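Local coordinates for protein ecdysteroid-phosphate phosphatase (Bombyx mori, PDB 3C7T) that is a histidine phosphatase that releases active ecdysteroids from their inactive phosphates, chiefly ecdysone 22-phosphate, and also dephosphorylates protein tyrosines, at residues Gly53-Asp57 with Gly129-Met133; Val94-Gln98 with Gly142-Asp146; Glu170-Gln174 with Ala202-Leu206. All blocks are in the same frame, centred on the assembly; numbering follows the deposited sequence.

Interaction 1. Residues Gly53-Asp57 with Gly129-Met133; sequences GYVKD and GIDFM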
loop_
_atom_site.group_PDB
_atom_site.type_symbol
_atom_site.label_atom_id
_atom_site.label_comp_id
_atom_site.label_asym_id
_atom_site.label_seq_id
_atom_site.Cartn_x
_atom_site.Cartn_y
_atom_site.Cartn_z
ATOM N N GLY A 53 3.248 -19.450 16.846
ATOM C CA GLY A 53 4.063 -18.272 17.082
ATOM C C GLY A 53 3.545 -17.078 16.282
ATOM O O GLY A 53 3.542 -15.937 16.774
ATOM N N TYR A 54 3.108 -17.349 15.053
ATOM C CA TYR A 54 2.557 -16.291 14.179
ATOM C C TYR A 54 1.188 -15.799 14.626
ATOM O O TYR A 54 0.843 -14.639 14.372
ATOM C CB TYR A 54 2.528 -16.705 12.702
ATOM C CG TYR A 54 3.900 -16.652 12.054
ATOM C CD1 TYR A 54 4.571 -15.427 11.902
ATOM C CD2 TYR A 54 4.535 -17.819 11.592
ATOM C CE1 TYR A 54 5.827 -15.360 11.318
ATOM C CE2 TYR A 54 5.810 -17.755 10.986
ATOM C CZ TYR A 54 6.440 -16.521 10.859
ATOM O OH TYR A 54 7.679 -16.411 10.278
ATOM N N VAL A 55 0.402 -16.671 15.256
ATOM C CA VAL A 55 -0.846 -16.217 15.913
ATOM C C VAL A 55 -0.513 -15.169 16.986
ATOM O O VAL A 55 -1.124 -14.101 17.043
ATOM C CB VAL A 55 -1.643 -17.392 16.528
ATOM C CG1 VAL A 55 -2.842 -16.886 17.294
ATOM C CG2 VAL A 55 -2.090 -18.349 15.458
ATOM N N LYS A 56 0.472 -15.470 17.821
ATOM C CA LYS A 56 0.876 -14.587 18.930
ATOM C C LYS A 56 1.679 -13.355 18.517
ATOM O O LYS A 56 1.743 -12.361 19.264
ATOM C CB LYS A 56 1.704 -15.386 19.942
ATOM C CG LYS A 56 0.920 -16.481 20.652
ATOM C CD LYS A 56 1.823 -17.450 21.382
ATOM C CE LYS A 56 0.981 -18.334 22.271
ATOM N NZ LYS A 56 1.434 -19.758 22.257
ATOM N N ASP A 57 2.310 -13.421 17.350
ATOM C CA ASP A 57 3.323 -12.434 16.966
ATOM C C ASP A 57 3.167 -12.163 15.472
ATOM O O ASP A 57 3.925 -12.670 14.647
ATOM C CB ASP A 57 4.732 -12.963 17.345
ATOM C CG ASP A 57 5.866 -11.938 17.091
ATOM O OD1 ASP A 57 5.631 -10.695 17.231
ATOM O OD2 ASP A 57 6.993 -12.402 16.768
ATOM N N GLY A 129 -0.251 -14.137 24.545
ATOM C CA GLY A 129 0.834 -15.061 24.277
ATOM C C GLY A 129 2.029 -14.194 23.915
ATOM O O GLY A 129 1.877 -13.217 23.174
ATOM N N ILE A 130 3.195 -14.501 24.484
ATOM C CA ILE A 130 4.439 -13.829 24.089
ATOM C C ILE A 130 5.387 -14.822 23.411
ATOM O O ILE A 130 5.747 -15.848 23.981
ATOM C CB ILE A 130 5.128 -13.086 25.279
ATOM C CG1 ILE A 130 4.298 -11.860 25.694
ATOM C CG2 ILE A 130 6.542 -12.657 24.902
ATOM C CD1 ILE A 130 4.664 -11.252 27.055
ATOM N N ASP A 131 5.772 -14.515 22.174
ATOM C CA ASP A 131 6.580 -15.420 21.377
ATOM C C ASP A 131 7.375 -14.538 20.419
ATOM O O ASP A 131 6.801 -13.948 19.493
ATOM C CB ASP A 131 5.667 -16.414 20.624
ATOM C CG ASP A 131 6.447 -17.533 19.925
ATOM O OD1 ASP A 131 7.438 -17.237 19.212
ATOM O OD2 ASP A 131 6.057 -18.716 20.085
ATOM N N PHE A 132 8.678 -14.396 20.678
ATOM C CA PHE A 132 9.553 -13.571 19.834
ATOM C C PHE A 132 10.449 -14.433 18.961
ATOM O O PHE A 132 10.918 -15.501 19.404
ATOM C CB PHE A 132 10.425 -12.624 20.678
ATOM C CG PHE A 132 9.637 -11.623 21.471
ATOM C CD1 PHE A 132 8.632 -10.869 20.867
ATOM C CD2 PHE A 132 9.899 -11.422 22.813
ATOM C CE1 PHE A 132 7.898 -9.946 21.604
ATOM C CE2 PHE A 132 9.161 -10.486 23.564
ATOM C CZ PHE A 132 8.166 -9.754 22.951
ATOM N N MET A 133 10.698 -13.977 17.733
ATOM C CA MET A 133 11.690 -14.656 16.896
ATOM C C MET A 133 13.070 -14.225 17.346
ATOM O O MET A 133 13.279 -13.068 17.709
ATOM C CB MET A 133 11.479 -14.376 15.404
ATOM C CG MET A 133 10.247 -15.080 14.809
ATOM S SD MET A 133 9.812 -14.575 13.112
ATOM C CE MET A 133 11.143 -15.318 12.163
HETATM O O HOH W 1 4.295 -11.941 21.281
HETATM O O HOH W 2 -0.270 -11.979 21.176
HETATM O O HOH W 3 9.405 -11.695 16.820
#

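Interaction 2. Residues Val94-Gln98 with Gly142-Asp146; sequences VETAQ and GLNVD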
loop_
_atom_site.group_PDB
_atom_site.type_symbol
_atom_site.label_atom_id
_atom_site.label_comp_id
_atom_site.label_asym_id
_atom_site.label_seq_id
_atom_site.Cartn_x
_atom_site.Cartn_y
_atom_site.Cartn_z
ATOM N N VAL A 94 10.226 -5.224 13.991
ATOM C CA VAL A 94 11.447 -5.575 13.250
ATOM C C VAL A 94 11.211 -5.509 11.725
ATOM O O VAL A 94 12.053 -5.004 10.968
ATOM C CB VAL A 94 12.004 -6.951 13.660
ATOM C CG1 VAL A 94 13.348 -7.184 12.958
ATOM C CG2 VAL A 94 12.199 -7.006 15.194
ATOM N N GLU A 95 10.056 -5.974 11.267
ATOM C CA GLU A 95 9.761 -5.848 9.844
ATOM C C GLU A 95 9.575 -4.404 9.424
ATOM O O GLU A 95 9.993 -4.043 8.333
ATOM C CB GLU A 95 8.549 -6.683 9.448
ATOM C CG GLU A 95 8.771 -8.195 9.588
ATOM C CD GLU A 95 7.565 -8.999 9.071
ATOM O OE1 GLU A 95 6.411 -8.627 9.382
ATOM O OE2 GLU A 95 7.766 -10.012 8.367
ATOM N N THR A 96 8.997 -3.569 10.288
ATOM C CA THR A 96 8.877 -2.152 9.956
ATOM C C THR A 96 10.282 -1.554 9.809
ATOM O O THR A 96 10.550 -0.752 8.901
ATOM C CB THR A 96 8.046 -1.413 10.982
ATOM O OG1 THR A 96 6.756 -2.040 11.038
ATOM C CG2 THR A 96 7.883 0.112 10.593
ATOM N N ALA A 97 11.172 -1.961 10.703
ATOM C CA ALA A 97 12.551 -1.459 10.676
ATOM C C ALA A 97 13.217 -1.817 9.352
ATOM O O ALA A 97 13.904 -0.975 8.747
ATOM C CB ALA A 97 13.336 -2.030 11.877
ATOM N N GLN A 98 13.033 -3.061 8.901
ATOM C CA GLN A 98 13.612 -3.455 7.624
ATOM C C GLN A 98 12.995 -2.693 6.448
ATOM O O GLN A 98 13.728 -2.221 5.589
ATOM C CB GLN A 98 13.512 -4.964 7.387
ATOM C CG GLN A 98 14.301 -5.431 6.150
ATOM C CD GLN A 98 15.776 -5.119 6.271
ATOM O OE1 GLN A 98 16.403 -5.440 7.282
ATOM N NE2 GLN A 98 16.341 -4.475 5.246
ATOM N N GLY A 142 15.717 -12.868 6.512
ATOM C CA GLY A 142 16.199 -11.802 5.621
ATOM C C GLY A 142 16.133 -10.402 6.198
ATOM O O GLY A 142 16.175 -9.414 5.461
ATOM N N LEU A 143 16.007 -10.309 7.518
ATOM C CA LEU A 143 15.988 -9.021 8.215
ATOM C C LEU A 143 17.404 -8.669 8.664
ATOM O O LEU A 143 18.108 -9.508 9.242
ATOM C CB LEU A 143 15.024 -9.065 9.419
ATOM C CG LEU A 143 13.592 -9.467 9.059
ATOM C CD1 LEU A 143 12.725 -9.583 10.307
ATOM C CD2 LEU A 143 12.953 -8.489 8.054
ATOM N N ASN A 144 17.827 -7.439 8.394
ATOM C CA ASN A 144 19.202 -7.021 8.703
ATOM C C ASN A 144 19.452 -6.720 10.187
ATOM O O ASN A 144 19.771 -5.604 10.567
ATOM C CB ASN A 144 19.597 -5.833 7.827
ATOM C CG ASN A 144 21.098 -5.666 7.719
ATOM O OD1 ASN A 144 21.847 -6.638 7.843
ATOM N ND2 ASN A 144 21.548 -4.435 7.471
ATOM N N VAL A 145 19.318 -7.742 11.017
ATOM C CA VAL A 145 19.374 -7.592 12.461
ATOM C C VAL A 145 20.837 -7.658 12.953
ATOM O O VAL A 145 21.639 -8.443 12.435
ATOM C CB VAL A 145 18.505 -8.682 13.157
ATOM C CG1 VAL A 145 18.824 -8.792 14.641
ATOM C CG2 VAL A 145 17.013 -8.397 12.947
ATOM N N ASP A 146 21.165 -6.824 13.934
ATOM C CA ASP A 146 22.494 -6.822 14.546
ATOM C C ASP A 146 22.678 -8.045 15.461
ATOM O O ASP A 146 22.072 -8.124 16.526
ATOM C CB ASP A 146 22.687 -5.523 15.347
ATOM C CG ASP A 146 24.141 -5.252 15.703
ATOM O OD1 ASP A 146 24.983 -6.180 15.623
ATOM O OD2 ASP A 146 24.432 -4.091 16.065
#

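Interaction 3. Residues Glu170-Gln174 with Ala202-Leu206; sequences EVAMQ and ALHRL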
loop_
_atom_site.group_PDB
_atom_site.type_symbol
_atom_site.label_atom_id
_atom_site.label_comp_id
_atom_site.label_asym_id
_atom_site.label_seq_id
_atom_site.Cartn_x
_atom_site.Cartn_y
_atom_site.Cartn_z
ATOM N N GLU A 170 12.199 4.119 29.113
ATOM C CA GLU A 170 13.060 5.256 29.387
ATOM C C GLU A 170 14.522 4.830 29.531
ATOM O O GLU A 170 15.404 5.484 28.989
ATOM C CB GLU A 170 12.578 5.970 30.653
ATOM C CG GLU A 170 13.382 7.222 31.022
ATOM C CD GLU A 170 12.903 7.816 32.329
ATOM O OE1 GLU A 170 11.782 8.354 32.353
ATOM O OE2 GLU A 170 13.647 7.739 33.328
ATOM N N VAL A 171 14.774 3.735 30.248
ATOM C CA VAL A 171 16.138 3.196 30.393
ATOM C C VAL A 171 16.740 2.926 29.017
ATOM O O VAL A 171 17.849 3.381 28.732
ATOM C CB VAL A 171 16.174 1.921 31.298
ATOM C CG1 VAL A 171 17.453 1.116 31.115
ATOM C CG2 VAL A 171 16.027 2.308 32.746
ATOM N N ALA A 172 15.989 2.229 28.156
ATOM C CA ALA A 172 16.492 1.860 26.830
ATOM C C ALA A 172 16.700 3.090 25.948
ATOM O O ALA A 172 17.736 3.218 25.303
ATOM C CB ALA A 172 15.557 0.853 26.154
ATOM N N MET A 173 15.730 4.001 25.941
ATOM C CA MET A 173 15.786 5.169 25.064
ATOM C C MET A 173 16.842 6.179 25.489
ATOM O O MET A 173 17.532 6.748 24.643
ATOM C CB MET A 173 14.429 5.842 24.974
ATOM C CG MET A 173 13.430 5.064 24.120
ATOM S SD MET A 173 11.812 5.870 24.091
ATOM C CE MET A 173 10.988 4.963 22.767
ATOM N N GLN A 174 16.977 6.397 26.793
ATOM C CA GLN A 174 18.047 7.287 27.277
ATOM C C GLN A 174 19.424 6.676 27.075
ATOM O O GLN A 174 20.358 7.364 26.661
ATOM C CB GLN A 174 17.825 7.659 28.733
ATOM C CG GLN A 174 16.536 8.452 28.971
ATOM C CD GLN A 174 16.450 9.003 30.387
ATOM O OE1 GLN A 174 17.087 8.479 31.312
ATOM N NE2 GLN A 174 15.669 10.061 30.563
ATOM N N ALA A 202 11.172 10.529 27.421
ATOM C CA ALA A 202 12.543 10.117 27.770
ATOM C C ALA A 202 13.555 11.202 27.455
ATOM O O ALA A 202 14.502 11.393 28.209
ATOM C CB ALA A 202 12.929 8.831 27.055
ATOM N N LEU A 203 13.340 11.910 26.349
ATOM C CA LEU A 203 14.275 12.951 25.905
ATOM C C LEU A 203 14.091 14.287 26.621
ATOM O O LEU A 203 15.074 14.984 26.901
ATOM C CB LEU A 203 14.263 13.101 24.379
ATOM C CG LEU A 203 15.152 12.075 23.654
ATOM C CD1 LEU A 203 14.639 10.654 23.816
ATOM C CD2 LEU A 203 15.277 12.407 22.182
ATOM N N HIS A 204 12.847 14.627 26.946
ATOM C CA HIS A 204 12.588 15.766 27.826
ATOM C C HIS A 204 13.197 15.555 29.220
ATOM O O HIS A 204 13.710 16.504 29.830
ATOM C CB HIS A 204 11.091 16.085 27.904
ATOM C CG HIS A 204 10.586 16.858 26.722
ATOM N ND1 HIS A 204 9.245 16.969 26.419
ATOM C CD2 HIS A 204 11.247 17.533 25.753
ATOM C CE1 HIS A 204 9.103 17.703 25.328
ATOM N NE2 HIS A 204 10.303 18.048 24.899
ATOM N N ARG A 205 13.180 14.311 29.700
ATOM C CA ARG A 205 13.813 13.979 30.980
ATOM C C ARG A 205 15.348 14.032 30.940
ATOM O O ARG A 205 15.999 14.043 31.994
ATOM C CB ARG A 205 13.303 12.636 31.511
ATOM C CG ARG A 205 11.952 12.772 32.194
ATOM C CD ARG A 205 11.286 11.442 32.442
ATOM N NE ARG A 205 9.926 11.586 32.988
ATOM C CZ ARG A 205 8.860 11.984 32.296
ATOM N NH1 ARG A 205 8.965 12.308 31.006
ATOM N NH2 ARG A 205 7.685 12.072 32.898
ATOM N N LEU A 206 15.924 14.065 29.738
ATOM C CA LEU A 206 17.369 14.245 29.582
ATOM C C LEU A 206 17.768 15.719 29.638
ATOM O O LEU A 206 18.951 16.044 29.760
ATOM C CB LEU A 206 17.889 13.588 28.297
ATOM C CG LEU A 206 17.932 12.056 28.256
ATOM C CD1 LEU A 206 18.293 11.559 26.862
ATOM C CD2 LEU A 206 18.903 11.494 29.280
#

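Interaction 1. Residues Gly53-Asp57 with Gly129-Met133
Lys56, ending helix 50-56, and Asp57, the first residue beyond it, meet Asp131 and its neighbours in the loop between strand 112-114 and helix 135-140, making a water-mediated helix-to-loop contact in the histidine phosphatase domain. It lies near the phosphate pocket: the side chain of Asp57 is about 9 Å from that of His12, which carries the phosphate in the covalent intermediate. Water supplies the polar links across the contact. One molecule donates to both Lys56 O (2.8 Å) and Gly129 O, a second donates to Lys56 O and accepts from Asp131 N, and a third accepts from Met133 N at 2.8 Å while donating to Asp57 OD2. The Asp57 carboxylate reaches the loop because its CG stands anti to the backbone N (chi1 -175°). This brings OD2 within 3.1 Å of Asp131 O, a meeting of two acceptors probably made tolerable by the donors around it, Arg47 among them. Arg47 forms salt bridges with both Asp57 OD2 and Asp131 OD1, and Leu91 N binds Asp57 OD1. With an alanine here, Leu91 N and the third water would probably lose their acceptor, and Arg47 one of its two carboxylates. Van der Waals packing makes up much of the remainder. The methylenes of Lys56 lie along Gly129, with Lys56 CE 3.8 Å from Gly129 CA, where a CB on the glycine would collide with CE as the lysine now lies; they also cross the Asp131 side chain nearly at right angles. Gly53 offers its bare CA to the Asp131 carboxylate, 3.6 Å from OD2. At the far end, Met133 SD lies obliquely beside the Tyr54 ring, 5.3 Å from its centroid, a Met-aromatic contact; the tyrosine hydroxyl bonds to Ala45 O. With two carboxylates sharing one arginine, the contact probably depends on that positive charge to offset their mutual repulsion.

Interaction 2. Residues Val94-Gln98 with Gly142-Asp146
Gln98 and Val94, on one face of helix 91-104, receive Leu143, Asn144 and Val145 from a loop that leaves helix 135-140 through a Schellman motif and then makes an inverse gamma turn centred on Asn144. In the first shell, Asn144 N donates to Gln98 OE1 at 2.7 Å, nearly straight at 168°. The bend of the glutamine chain at chi2 (60°) helps bring its amide to that N-H. Leu143 spreads its two methyls over the helix: CD2 rests 3.6 Å from Gln98 CB, and CD1 meets Val94 CG1, which also touches Val145 CG2. Branched apolar residues suit this buried seam, whereas a long amide can span to the backbone.

Further out, Gln98 NE2 is held by Asp102 OD1, which steadies the amide. The Asn144 side chain bonds to Lys111 NZ and Pro108 O, and the backbones of Asn144 and Asp146 pair with Ile112 of strand 112-114. Trp65 of helix 62-77 touches both Leu143 and Gln98. Gly142 adopts a positive phi (93°) that would jam a side chain against the preceding carbonyl. The amide hydrogen bond itself is tilted, with Asn144 N lying 37° above the carbonyl plane of Gln98.

Interaction 3. Residues Glu170-Gln174 with Ala202-Leu206
Ala202 and Gln174 form the close part of a helix-helix packing in the alpha/beta fold of the phosphatase domain, where helix 162-179 lies against the C-terminal part of helix 193-204; the two helices precede and follow strand 187-191. The small methyl of Ala202 lets the backbones come near, Glu170 CA lying 5.1 Å from Ala202 CA, and Ala202 CB packs 3.9 Å from Met173 CB. Beyond that point Met173 runs on extended, away from the 202-206 segment, to touch Thr195, Gln198 and Met199 earlier on helix 193-204, a place where a long, flexible apolar chain fits well. Gln174 extends alongside and gives NE2 to Ala202 O at 2.9 Å. The amide is well aimed: the carbonyl oxygen lies almost in its plane, the N-H points straight at it (170°), and the nitrogen sits on a lone pair of the oxygen. Leu206 N turns to Leu203 O in a weak bond, and Ala202 O takes a donor from Gln174 of the neighbouring helix. Leu206 and Gln174 lie side by side with their chains pointing opposite ways, Leu206 CD2 3.7 Å from Gln174 CD, padding one side of the amide, while Arg205 CB approaches NE2.

The other margin, where Glu170 and Arg205 are partly exposed, is held more loosely. Glu170 CG is anti to the backbone N (chi1 -178°), and the extended chain brings its carboxylate to the arginine. Their ion pair is nevertheless long, resting on charge alone. Stronger partners lie elsewhere: Tyr216 OH bonds Glu170 OE1 and its ring makes a cation-pi contact with Arg205, whose NH1 and NH2 reach Gly201 O and Gln214 O. Glu170 OE1 stands well out of the guanidinium plane, 3.8 Å from Arg205 NE but 3.1 Å from Arg205 CD.

How the interactions relate
Following the chain from the N terminus, helix 50-56 opens interaction 1, and helix 91-104 opens interaction 2 before the first is closed. The loop at 129-133 then closes interaction 1, and 142-146, beyond helix 135-140, closes interaction 2, so the two loops cross. Their centres are 16 Å apart, and together they hold the segment around helix 135-140 against two earlier helices. Interaction 3 follows in series: the chain leaves helix 162-179, passes through strand 187-191 and returns along helix 193-204, closing a shorter loop. Its centre lies 28 Å from that of interaction 1, so it ties a separate helix pair of the same domain.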